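Local coordinates for protein protease Do-like 2, chloroplastic (Arabidopsis thaliana, PDB 4FLN) that performs the primary cleavage of the photodamaged D1 protein of photosystem II as a chloroplast serine protease, at residues B[114-119]-B[241-246]; B[422-427]-B[491-496]; B[429-434]-B[475-480]. All blocks are in the same frame, centred on the assembly; numbering follows the deposited sequence.

Contact 1 of 3, residues B[114-119]-B[241-246]; sequences VLVRGV and TDYERN
Strand 110-118 of the first β-barrel and helix 233-246, which follows the last strand of the second barrel, meet where Val116 and Leu115 touch Tyr243. Val116 supplies the central contact: its CG1 methyl sits over one face of the Tyr243 ring, 3.6 Å from the ring centroid and 13° off the normal, a CH-pi contact. CG1 falls between the backbone N and the carbonyl carbon of its own residue (chi1 60°), a position that turns this branch to the ring. The β-branched valine is well placed here, since a strand accepts it readily and its CB also lies 3.7 Å from CE1 of Tyr243. On the helix, CG of Tyr243 stands anti to the backbone N (chi1 -178°), carrying the ring out to the strand. This two-barrel, chymotrypsin-like fold is that of the S1C peptidases, and here its closing helix turns back from the second barrel onto the wall of the first. Leu115 crosses the tyrosine at about a right angle, with CB 3.8 Å from the Tyr243 hydroxyl OH, so the phenol end meets aliphatic carbon. Nearby, Tyr249 also packs on Val116, while Arg117 turns to the far side of the strand and forms a salt bridge with Asp96.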
ATOM      1  N   VAL B 114      27.356 -12.002  31.775  1.00 47.25           N
ATOM      2  CA  VAL B 114      27.964 -11.087  30.820  1.00 53.03           C
ATOM      3  C   VAL B 114      29.102 -10.315  31.477  1.00 61.37           C
ATOM      4  O   VAL B 114      28.869  -9.373  32.246  1.00 63.52           O
ATOM      5  CB  VAL B 114      26.942 -10.040  30.357  1.00 48.14           C
ATOM      6  CG1 VAL B 114      27.482  -9.244  29.178  1.00 40.13           C
ATOM      7  CG2 VAL B 114      25.628 -10.705  30.018  1.00 53.41           C
ATOM      8  N   LEU B 115      30.329 -10.675  31.108  1.00 58.34           N
ATOM      9  CA  LEU B 115      31.532 -10.068  31.665  1.00 54.90           C
ATOM     10  C   LEU B 115      31.685  -8.612  31.245  1.00 65.75           C
ATOM     11  O   LEU B 115      31.817  -7.720  32.085  1.00 72.26           O
ATOM     12  CB  LEU B 115      32.775 -10.842  31.223  1.00 50.91           C
ATOM     13  CG  LEU B 115      32.957 -12.274  31.731  1.00 59.03           C
ATOM     14  CD1 LEU B 115      34.279 -12.835  31.240  1.00 62.13           C
ATOM     15  CD2 LEU B 115      32.894 -12.320  33.246  1.00 52.38           C
ATOM     16  N   VAL B 116      31.699  -8.379  29.937  1.00 57.85           N
ATOM     17  CA  VAL B 116      31.893  -7.034  29.423  1.00 52.06           C
ATOM     18  C   VAL B 116      31.273  -6.904  28.045  1.00 53.18           C
ATOM     19  O   VAL B 116      31.267  -7.855  27.272  1.00 63.00           O
ATOM     20  CB  VAL B 116      33.399  -6.682  29.375  1.00 60.36           C
ATOM     21  CG1 VAL B 116      34.151  -7.647  28.463  1.00 55.79           C
ATOM     22  CG2 VAL B 116      33.606  -5.239  28.950  1.00 67.75           C
ATOM     23  N   ARG B 117      30.744  -5.731  27.729  1.00 50.73           N
ATOM     24  CA  ARG B 117      30.137  -5.560  26.423  1.00 48.99           C
ATOM     25  C   ARG B 117      30.464  -4.226  25.747  1.00 52.63           C
ATOM     26  O   ARG B 117      30.094  -3.166  26.242  1.00 50.86           O
ATOM     27  CB  ARG B 117      28.628  -5.747  26.549  1.00 41.74           C
ATOM     28  CG  ARG B 117      27.966  -4.759  27.467  1.00 32.33           C
ATOM     29  CD  ARG B 117      26.529  -5.140  27.742  1.00 46.75           C
ATOM     30  NE  ARG B 117      26.407  -6.087  28.846  1.00 60.51           N
ATOM     31  CZ  ARG B 117      25.283  -6.715  29.165  1.00 63.04           C
ATOM     32  NH1 ARG B 117      24.182  -6.508  28.456  1.00 63.58           N
ATOM     33  NH2 ARG B 117      25.259  -7.550  30.189  1.00 63.86           N
ATOM     34  N   GLY B 118      31.182  -4.281  24.626  1.00 55.22           N
ATOM     35  CA  GLY B 118      31.296  -3.136  23.740  1.00 56.10           C
ATOM     36  C   GLY B 118      30.042  -2.920  22.910  1.00 59.19           C
ATOM     37  O   GLY B 118      29.665  -3.778  22.115  1.00 64.54           O
ATOM     38  N   VAL B 119      29.433  -1.751  23.019  1.00 58.69           N
ATOM     39  CA  VAL B 119      28.210  -1.495  22.267  1.00 62.02           C
ATOM     40  C   VAL B 119      28.423  -1.110  20.800  1.00 63.89           C
ATOM     41  O   VAL B 119      27.680  -1.561  19.932  1.00 59.18           O
ATOM     42  CB  VAL B 119      27.344  -0.443  22.945  1.00 62.45           C
ATOM     43  CG1 VAL B 119      26.561   0.342  21.897  1.00 66.25           C
ATOM     44  CG2 VAL B 119      26.420  -1.116  23.953  1.00 63.86           C
ATOM     45  N   THR B 241      42.016  -6.977  24.264  1.00 56.76           N
ATOM     46  CA  THR B 241      43.137  -6.350  24.961  1.00 59.04           C
ATOM     47  C   THR B 241      42.656  -5.119  25.724  1.00 58.89           C
ATOM     48  O   THR B 241      43.157  -4.815  26.808  1.00 54.10           O
ATOM     49  CB  THR B 241      44.371  -6.029  24.047  1.00 51.01           C
ATOM     50  OG1 THR B 241      44.633  -4.621  24.044  1.00 59.35           O
ATOM     51  CG2 THR B 241      44.164  -6.509  22.634  1.00 38.23           C
ATOM     52  N   ASP B 242      41.664  -4.428  25.171  1.00 53.95           N
ATOM     53  CA  ASP B 242      41.048  -3.327  25.890  1.00 53.49           C
ATOM     54  C   ASP B 242      40.646  -3.860  27.261  1.00 62.79           C
ATOM     55  O   ASP B 242      40.966  -3.273  28.292  1.00 66.13           O
ATOM     56  CB  ASP B 242      39.834  -2.795  25.126  1.00 49.19           C
ATOM     57  CG  ASP B 242      39.210  -1.569  25.780  1.00 61.08           C
ATOM     58  OD1 ASP B 242      38.202  -1.052  25.249  1.00 65.39           O
ATOM     59  OD2 ASP B 242      39.714  -1.117  26.828  1.00 67.24           O
ATOM     60  N   TYR B 243      39.974  -5.005  27.258  1.00 63.14           N
ATOM     61  CA  TYR B 243      39.442  -5.605  28.478  1.00 64.02           C
ATOM     62  C   TYR B 243      40.529  -6.118  29.422  1.00 67.37           C
ATOM     63  O   TYR B 243      40.431  -5.949  30.637  1.00 78.86           O
ATOM     64  CB  TYR B 243      38.465  -6.728  28.114  1.00 57.20           C
ATOM     65  CG  TYR B 243      37.812  -7.404  29.290  1.00 53.06           C
ATOM     66  CD1 TYR B 243      37.086  -6.677  30.224  1.00 61.90           C
ATOM     67  CD2 TYR B 243      37.897  -8.775  29.452  1.00 48.85           C
ATOM     68  CE1 TYR B 243      36.476  -7.301  31.300  1.00 59.37           C
ATOM     69  CE2 TYR B 243      37.299  -9.407  30.521  1.00 49.84           C
ATOM     70  CZ  TYR B 243      36.588  -8.670  31.440  1.00 58.24           C
ATOM     71  OH  TYR B 243      35.991  -9.312  32.500  1.00 67.77           O
ATOM     72  N   GLU B 244      41.564  -6.748  28.873  1.00 57.13           N
ATOM     73  CA  GLU B 244      42.655  -7.237  29.706  1.00 64.45           C
ATOM     74  C   GLU B 244      43.364  -6.089  30.410  1.00 67.32           C
ATOM     75  O   GLU B 244      43.518  -6.107  31.628  1.00 66.99           O
ATOM     76  CB  GLU B 244      43.652  -8.062  28.893  1.00 71.67           C
ATOM     77  CG  GLU B 244      43.236  -9.505  28.714  1.00 87.53           C
ATOM     78  CD  GLU B 244      44.325 -10.353  28.095  1.00101.35           C
ATOM     79  OE1 GLU B 244      45.189  -9.791  27.389  1.00106.04           O
ATOM     80  OE2 GLU B 244      44.318 -11.582  28.323  1.00105.33           O
ATOM     81  N   ARG B 245      43.790  -5.096  29.634  1.00 67.63           N
ATOM     82  CA  ARG B 245      44.435  -3.899  30.175  1.00 71.68           C
ATOM     83  C   ARG B 245      43.591  -3.179  31.245  1.00 70.63           C
ATOM     84  O   ARG B 245      44.004  -3.061  32.397  1.00 76.76           O
ATOM     85  CB  ARG B 245      44.816  -2.930  29.044  1.00 68.86           C
ATOM     86  CG  ARG B 245      45.985  -3.401  28.182  1.00 78.97           C
ATOM     87  CD  ARG B 245      45.850  -2.962  26.717  1.00 91.38           C
ATOM     88  NE  ARG B 245      46.516  -1.694  26.402  1.00 97.37           N
ATOM     89  CZ  ARG B 245      45.904  -0.513  26.325  1.00100.26           C
ATOM     90  NH1 ARG B 245      44.600  -0.416  26.553  1.00102.53           N
ATOM     91  NH2 ARG B 245      46.595   0.580  26.023  1.00 97.71           N
ATOM     92  N   ASN B 246      42.424  -2.682  30.852  1.00 60.39           N
ATOM     93  CA  ASN B 246      41.613  -1.848  31.724  1.00 57.26           C
ATOM     94  C   ASN B 246      40.541  -2.572  32.541  1.00 62.70           C
ATOM     95  O   ASN B 246      39.908  -1.966  33.408  1.00 66.34           O
ATOM     96  CB  ASN B 246      40.959  -0.732  30.908  1.00 58.08           C
ATOM     97  CG  ASN B 246      41.956   0.045  30.073  1.00 57.72           C
ATOM     98  OD1 ASN B 246      42.209  -0.291  28.913  1.00 57.71           O
ATOM     99  ND2 ASN B 246      42.522   1.098  30.656  1.00 58.52           N
TER

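Contact 2 of 3, residues B[422-427]-B[491-496]; sequences VLANEV and KDYGIP
Tyr493 is met over its ring by Leu423 and at its hydroxyl by Ala424. The ring contact is a CH-pi interaction: CB of Leu423 stands 3.7 Å from the centroid of the Tyr493 ring and only 3° off the normal, so the methylene lies over the middle of the face. The polar contact is made at the ring's edge, where the Tyr493 hydroxyl OH donates a hydrogen bond of 2.7 Å to the backbone O of Ala424. The donor lies somewhat out of the carbonyl plane, by 19°. Tyrosine suits the place because it presents a broad apolar face and also satisfies a buried loop carbonyl; alanine, with just a methyl, leaves the hydroxyl room to reach that oxygen.

The third kind of contact is purely aliphatic. With CG anti to its carbonyl carbon (chi1 -40°), Leu423 extends beyond the ring, and its CD1 meets CD1 of Ile495 tip to tip at 3.7 Å. Ile495 packs on Trp66 and Tyr372 as well, and the carbonyl of Val422 accepts a hydrogen bond from Gln71 of the second subunit. A loop linking two neighbouring antiparallel strands, 417-422 and 437-442, is thus laid against helix 479-493, the C-terminal helix of the second PDZ domain, and the residues that follow it.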
ATOM      1  N   VAL B 422       3.348  16.855  30.054  1.00 55.70           N
ATOM      2  CA  VAL B 422       2.933  17.445  31.324  1.00 52.16           C
ATOM      3  C   VAL B 422       1.770  16.638  31.866  1.00 53.74           C
ATOM      4  O   VAL B 422       0.768  16.472  31.186  1.00 59.48           O
ATOM      5  CB  VAL B 422       2.461  18.904  31.168  1.00 45.10           C
ATOM      6  CG1 VAL B 422       1.839  19.387  32.460  1.00 43.57           C
ATOM      7  CG2 VAL B 422       3.615  19.804  30.766  1.00 45.42           C
ATOM      8  N   LEU B 423       1.877  16.141  33.090  1.00 58.68           N
ATOM      9  CA  LEU B 423       0.759  15.392  33.644  1.00 54.83           C
ATOM     10  C   LEU B 423      -0.215  16.409  34.221  1.00 55.70           C
ATOM     11  O   LEU B 423       0.092  17.089  35.211  1.00 45.07           O
ATOM     12  CB  LEU B 423       1.240  14.444  34.736  1.00 43.64           C
ATOM     13  CG  LEU B 423       2.557  13.732  34.462  1.00 34.02           C
ATOM     14  CD1 LEU B 423       2.964  12.933  35.669  1.00 34.69           C
ATOM     15  CD2 LEU B 423       2.390  12.835  33.272  1.00 55.17           C
ATOM     16  N   ALA B 424      -1.398  16.483  33.614  1.00 45.24           N
ATOM     17  CA  ALA B 424      -2.323  17.579  33.867  1.00 43.70           C
ATOM     18  C   ALA B 424      -2.671  17.749  35.355  1.00 55.54           C
ATOM     19  O   ALA B 424      -2.821  16.771  36.087  1.00 54.59           O
ATOM     20  CB  ALA B 424      -3.569  17.406  33.032  1.00 34.38           C
ATOM     21  N   ASN B 425      -2.800  19.004  35.788  1.00 62.13           N
ATOM     22  CA  ASN B 425      -3.113  19.330  37.177  1.00 61.52           C
ATOM     23  C   ASN B 425      -3.293  20.835  37.386  1.00 69.48           C
ATOM     24  O   ASN B 425      -2.853  21.644  36.572  1.00 71.70           O
ATOM     25  CB  ASN B 425      -2.025  18.803  38.114  1.00 63.38           C
ATOM     26  CG  ASN B 425      -2.434  18.860  39.576  1.00 76.47           C
ATOM     27  OD1 ASN B 425      -2.096  19.802  40.301  1.00 70.99           O
ATOM     28  ND2 ASN B 425      -3.170  17.846  40.017  1.00 84.48           N
ATOM     29  N   GLU B 426      -3.927  21.206  38.491  1.00 72.28           N
ATOM     30  CA  GLU B 426      -4.296  22.597  38.719  1.00 74.29           C
ATOM     31  C   GLU B 426      -3.116  23.577  38.799  1.00 71.34           C
ATOM     32  O   GLU B 426      -3.293  24.780  38.614  1.00 77.69           O
ATOM     33  CB  GLU B 426      -5.188  22.718  39.952  1.00 72.86           C
ATOM     34  N   VAL B 427      -1.919  23.082  39.084  1.00 60.38           N
ATOM     35  CA  VAL B 427      -0.760  23.968  39.159  1.00 64.69           C
ATOM     36  C   VAL B 427      -0.209  24.291  37.766  1.00 62.13           C
ATOM     37  O   VAL B 427       0.351  25.366  37.532  1.00 53.86           O
ATOM     38  CB  VAL B 427       0.374  23.359  40.001  1.00 72.59           C
ATOM     39  CG1 VAL B 427       1.072  24.445  40.791  1.00 78.37           C
ATOM     40  CG2 VAL B 427      -0.167  22.285  40.927  1.00 73.55           C
ATOM     41  N   LYS B 491       0.411   9.863  42.238  1.00 74.83           N
ATOM     42  CA  LYS B 491      -0.607   8.889  42.589  1.00 74.58           C
ATOM     43  C   LYS B 491      -1.550   8.734  41.405  1.00 76.56           C
ATOM     44  O   LYS B 491      -1.722   7.645  40.868  1.00 83.68           O
ATOM     45  CB  LYS B 491      -1.369   9.325  43.822  1.00 71.93           C
ATOM     46  N   ASP B 492      -2.132   9.845  40.974  1.00 72.48           N
ATOM     47  CA  ASP B 492      -3.223   9.800  40.008  1.00 73.58           C
ATOM     48  C   ASP B 492      -2.831   9.297  38.617  1.00 76.93           C
ATOM     49  O   ASP B 492      -3.685   8.838  37.856  1.00 75.55           O
ATOM     50  CB  ASP B 492      -3.906  11.170  39.914  1.00 72.33           C
ATOM     51  N   TYR B 493      -1.557   9.409  38.260  1.00 82.61           N
ATOM     52  CA  TYR B 493      -1.172   9.112  36.876  1.00 80.66           C
ATOM     53  C   TYR B 493      -0.862   7.683  36.380  1.00 96.76           C
ATOM     54  O   TYR B 493      -1.307   7.312  35.295  1.00112.56           O
ATOM     55  CB  TYR B 493      -0.212  10.172  36.327  1.00 64.67           C
ATOM     56  CG  TYR B 493      -1.014  11.359  35.858  1.00 63.42           C
ATOM     57  CD1 TYR B 493      -1.413  12.348  36.750  1.00 61.13           C
ATOM     58  CD2 TYR B 493      -1.451  11.447  34.543  1.00 62.27           C
ATOM     59  CE1 TYR B 493      -2.183  13.416  36.332  1.00 55.21           C
ATOM     60  CE2 TYR B 493      -2.220  12.514  34.117  1.00 66.74           C
ATOM     61  CZ  TYR B 493      -2.582  13.492  35.019  1.00 63.66           C
ATOM     62  OH  TYR B 493      -3.341  14.556  34.605  1.00 66.94           O
ATOM     63  N   GLY B 494      -0.097   6.893  37.124  1.00 93.90           N
ATOM     64  CA  GLY B 494       0.496   7.303  38.373  1.00 95.23           C
ATOM     65  C   GLY B 494       1.842   6.615  38.452  1.00 95.57           C
ATOM     66  O   GLY B 494       2.085   5.575  37.826  1.00 87.08           O
ATOM     67  N   ILE B 495       2.729   7.203  39.238  1.00 94.81           N
ATOM     68  CA  ILE B 495       4.139   6.922  39.088  1.00 87.30           C
ATOM     69  C   ILE B 495       4.758   6.729  40.459  1.00 87.82           C
ATOM     70  O   ILE B 495       4.414   7.429  41.415  1.00 91.40           O
ATOM     71  CB  ILE B 495       4.832   8.079  38.322  1.00 78.87           C
ATOM     72  CG1 ILE B 495       3.984   8.506  37.116  1.00 76.26           C
ATOM     73  CG2 ILE B 495       6.222   7.686  37.867  1.00 80.96           C
ATOM     74  CD1 ILE B 495       4.539   9.693  36.348  1.00 72.98           C
ATOM     75  N   PRO B 496       5.673   5.762  40.561  1.00 83.79           N
ATOM     76  CA  PRO B 496       6.307   5.389  41.826  1.00 78.79           C
ATOM     77  C   PRO B 496       7.072   6.535  42.468  1.00 76.74           C
ATOM     78  O   PRO B 496       6.916   6.777  43.665  1.00 75.83           O
ATOM     79  CB  PRO B 496       7.291   4.300  41.400  1.00 79.03           C
ATOM     80  CG  PRO B 496       6.698   3.726  40.153  1.00 77.02           C
ATOM     81  CD  PRO B 496       6.078   4.878  39.454  1.00 76.79           C
TER

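Contact 3 of 3, residues B[429-434]-B[475-480]; sequences IGYEDM and AVLERE
Tyr431 joins the loop between strands 417-422 and 437-442 to the edge of the antiparallel PDZ sheet, where strand 474-478 carries Ala475, Val476 and Leu477. CG of Tyr431, anti to its carbonyl carbon (chi1 -56°), swings the ring toward the strand. The packing is closest around this ring. CB of Ala475 lies over one face, 3.9 Å from the centroid of the Tyr431 ring, a CH-pi contact for which a small residue leaves space. CG of Leu477 approaches CE2 of Tyr431 obliquely, at 3.9 Å. Beyond the ring, the Tyr431 hydroxyl OH donates a 2.5 Å hydrogen bond to the backbone O of Val476, lying in the carbonyl plane on a lone pair. A phenylalanine here would probably keep the ring packing but leave the buried carbonyl of Val476 without this donor.

The flank that runs on through Glu432 and Asp433 is looser: neither reaches the strand, and Asp433 is exposed to solvent. Gly430 has a positive phi (94°) at which a side chain would jam against the preceding carbonyl oxygen. Here a bond ties the loop to itself: Gly430 N donates over 3.0 Å to OE1 of Glu432, meeting it from above the carboxylate plane, 55° out of it.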
ATOM      1  N   ILE B 429      -1.998  24.344  34.826  1.00 55.46           N
ATOM      2  CA  ILE B 429      -3.012  24.723  33.842  1.00 56.28           C
ATOM      3  C   ILE B 429      -2.438  25.683  32.805  1.00 60.02           C
ATOM      4  O   ILE B 429      -1.745  26.647  33.138  1.00 64.90           O
ATOM      5  CB  ILE B 429      -4.272  25.358  34.484  1.00 65.60           C
ATOM      6  CG1 ILE B 429      -4.034  26.831  34.816  1.00 65.90           C
ATOM      7  CG2 ILE B 429      -4.715  24.576  35.724  1.00 62.48           C
ATOM      8  CD1 ILE B 429      -5.137  27.434  35.652  1.00 66.15           C
ATOM      9  N   GLY B 430      -2.723  25.391  31.542  1.00 56.95           N
ATOM     10  CA  GLY B 430      -2.185  26.146  30.427  1.00 52.29           C
ATOM     11  C   GLY B 430      -0.922  25.502  29.884  1.00 56.68           C
ATOM     12  O   GLY B 430      -0.572  25.683  28.716  1.00 50.98           O
ATOM     13  N   TYR B 431      -0.249  24.723  30.729  1.00 57.75           N
ATOM     14  CA  TYR B 431       0.999  24.082  30.343  1.00 52.39           C
ATOM     15  C   TYR B 431       0.778  22.655  29.861  1.00 55.75           C
ATOM     16  O   TYR B 431       1.711  21.992  29.408  1.00 53.06           O
ATOM     17  CB  TYR B 431       1.989  24.078  31.507  1.00 43.31           C
ATOM     18  CG  TYR B 431       2.279  25.435  32.073  1.00 45.43           C
ATOM     19  CD1 TYR B 431       2.459  26.537  31.249  1.00 48.51           C
ATOM     20  CD2 TYR B 431       2.360  25.621  33.441  1.00 46.67           C
ATOM     21  CE1 TYR B 431       2.727  27.788  31.788  1.00 54.66           C
ATOM     22  CE2 TYR B 431       2.623  26.850  33.981  1.00 44.46           C
ATOM     23  CZ  TYR B 431       2.807  27.929  33.163  1.00 52.58           C
ATOM     24  OH  TYR B 431       3.071  29.144  33.747  1.00 59.26           O
ATOM     25  N   GLU B 432      -0.459  22.185  29.925  1.00 65.81           N
ATOM     26  CA  GLU B 432      -0.734  20.842  29.453  1.00 70.77           C
ATOM     27  C   GLU B 432      -0.520  20.941  27.954  1.00 70.96           C
ATOM     28  O   GLU B 432      -0.227  22.024  27.444  1.00 85.47           O
ATOM     29  CB  GLU B 432      -2.184  20.457  29.752  1.00 69.94           C
ATOM     30  CG  GLU B 432      -2.667  20.825  31.145  1.00 78.48           C
ATOM     31  CD  GLU B 432      -3.531  22.080  31.159  1.00 86.63           C
ATOM     32  OE1 GLU B 432      -3.521  22.823  30.148  1.00 78.70           O
ATOM     33  OE2 GLU B 432      -4.224  22.315  32.180  1.00 85.98           O
ATOM     34  N   ASP B 433      -0.656  19.836  27.238  1.00 53.69           N
ATOM     35  CA  ASP B 433      -0.473  19.883  25.784  1.00 70.22           C
ATOM     36  C   ASP B 433       0.919  20.370  25.362  1.00 68.25           C
ATOM     37  O   ASP B 433       1.101  20.819  24.235  1.00 67.62           O
ATOM     38  CB  ASP B 433      -1.523  20.801  25.130  1.00 70.89           C
ATOM     39  CG  ASP B 433      -2.898  20.158  25.036  1.00 85.50           C
ATOM     40  OD1 ASP B 433      -3.887  20.905  24.886  1.00 85.49           O
ATOM     41  OD2 ASP B 433      -2.995  18.910  25.107  1.00 95.95           O
ATOM     42  N   MET B 434       1.897  20.273  26.254  1.00 66.99           N
ATOM     43  CA  MET B 434       3.259  20.654  25.910  1.00 66.07           C
ATOM     44  C   MET B 434       4.097  19.390  25.798  1.00 65.09           C
ATOM     45  O   MET B 434       4.160  18.588  26.729  1.00 72.56           O
ATOM     46  CB  MET B 434       3.841  21.611  26.949  1.00 70.44           C
ATOM     47  CG  MET B 434       4.661  22.744  26.345  1.00 74.98           C
ATOM     48  SD  MET B 434       5.338  23.885  27.571  1.00 79.39           S
ATOM     49  CE  MET B 434       3.898  24.184  28.572  1.00 56.25           C
ATOM     50  N   ALA B 475       7.291  28.781  31.120  1.00 54.41           N
ATOM     51  CA  ALA B 475       6.344  28.219  32.071  1.00 52.88           C
ATOM     52  C   ALA B 475       6.698  28.686  33.466  1.00 54.12           C
ATOM     53  O   ALA B 475       7.805  28.444  33.944  1.00 57.09           O
ATOM     54  CB  ALA B 475       6.367  26.712  32.017  1.00 53.63           C
ATOM     55  N   VAL B 476       5.764  29.361  34.121  1.00 42.20           N
ATOM     56  CA  VAL B 476       5.992  29.761  35.493  1.00 51.73           C
ATOM     57  C   VAL B 476       5.104  28.942  36.399  1.00 56.42           C
ATOM     58  O   VAL B 476       3.929  28.731  36.100  1.00 47.27           O
ATOM     59  CB  VAL B 476       5.734  31.265  35.720  1.00 51.26           C
ATOM     60  CG1 VAL B 476       5.491  31.539  37.192  1.00 49.67           C
ATOM     61  CG2 VAL B 476       6.911  32.084  35.218  1.00 45.26           C
ATOM     62  N   LEU B 477       5.681  28.473  37.500  1.00 58.47           N
ATOM     63  CA  LEU B 477       4.939  27.705  38.484  1.00 57.72           C
ATOM     64  C   LEU B 477       5.274  28.184  39.876  1.00 62.86           C
ATOM     65  O   LEU B 477       6.367  28.696  40.110  1.00 67.73           O
ATOM     66  CB  LEU B 477       5.261  26.223  38.356  1.00 58.90           C
ATOM     67  CG  LEU B 477       4.739  25.648  37.046  1.00 60.54           C
ATOM     68  CD1 LEU B 477       5.888  25.155  36.190  1.00 61.79           C
ATOM     69  CD2 LEU B 477       3.753  24.543  37.334  1.00 64.33           C
ATOM     70  N   GLU B 478       4.328  28.022  40.797  1.00 66.55           N
ATOM     71  CA  GLU B 478       4.543  28.418  42.186  1.00 74.51           C
ATOM     72  C   GLU B 478       5.143  27.276  43.021  1.00 68.56           C
ATOM     73  O   GLU B 478       4.570  26.185  43.102  1.00 56.10           O
ATOM     74  CB  GLU B 478       3.233  28.899  42.804  1.00 81.28           C
ATOM     75  CG  GLU B 478       3.417  30.008  43.808  1.00 95.52           C
ATOM     76  CD  GLU B 478       2.247  30.135  44.761  1.00107.58           C
ATOM     77  OE1 GLU B 478       2.496  30.304  45.976  1.00112.66           O
ATOM     78  OE2 GLU B 478       1.086  30.067  44.296  1.00105.13           O
ATOM     79  N   ARG B 479       6.292  27.533  43.646  1.00 69.80           N
ATOM     80  CA  ARG B 479       7.018  26.490  44.379  1.00 72.62           C
ATOM     81  C   ARG B 479       6.170  25.713  45.381  1.00 75.15           C
ATOM     82  O   ARG B 479       6.100  24.485  45.316  1.00 71.69           O
ATOM     83  CB  ARG B 479       8.246  27.063  45.092  1.00 70.27           C
ATOM     84  CG  ARG B 479       9.539  26.896  44.315  1.00 76.19           C
ATOM     85  CD  ARG B 479      10.768  27.146  45.171  1.00 70.18           C
ATOM     86  NE  ARG B 479      10.762  26.316  46.366  1.00 73.20           N
ATOM     87  CZ  ARG B 479      10.569  26.784  47.591  1.00 73.81           C
ATOM     88  NH1 ARG B 479      10.382  28.079  47.787  1.00 70.02           N
ATOM     89  NH2 ARG B 479      10.579  25.959  48.625  1.00 75.82           N
ATOM     90  N   GLU B 480       5.530  26.425  46.304  1.00 76.91           N
ATOM     91  CA  GLU B 480       4.864  25.768  47.425  1.00 79.38           C
ATOM     92  C   GLU B 480       3.703  24.889  46.963  1.00 77.86           C
ATOM     93  O   GLU B 480       3.520  23.776  47.463  1.00 85.98           O
ATOM     94  CB  GLU B 480       4.407  26.794  48.470  1.00 82.06           C
TER

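How the contacts relate
Contact 1 comes first along the chain, in the protease barrels; contacts 2 and 3 belong to the second PDZ domain, and their centres lie about 42 and 46 Å from the centre of contact 1. Within that domain the order is 422-427, 429-434, 475-480, 491-496, so contact 3 falls between the two halves of contact 2. One loop supplies the first half of both, and helix 479-493 starts within the second segment of contact 3 and runs on into that of contact 2. Their centres are about 12 Å apart and they touch. Each meets the second and third subunits: Asn264 of the third subunit hydrogen-bonds to both Val427 and Ile429, placing this loop at hexamer interfaces.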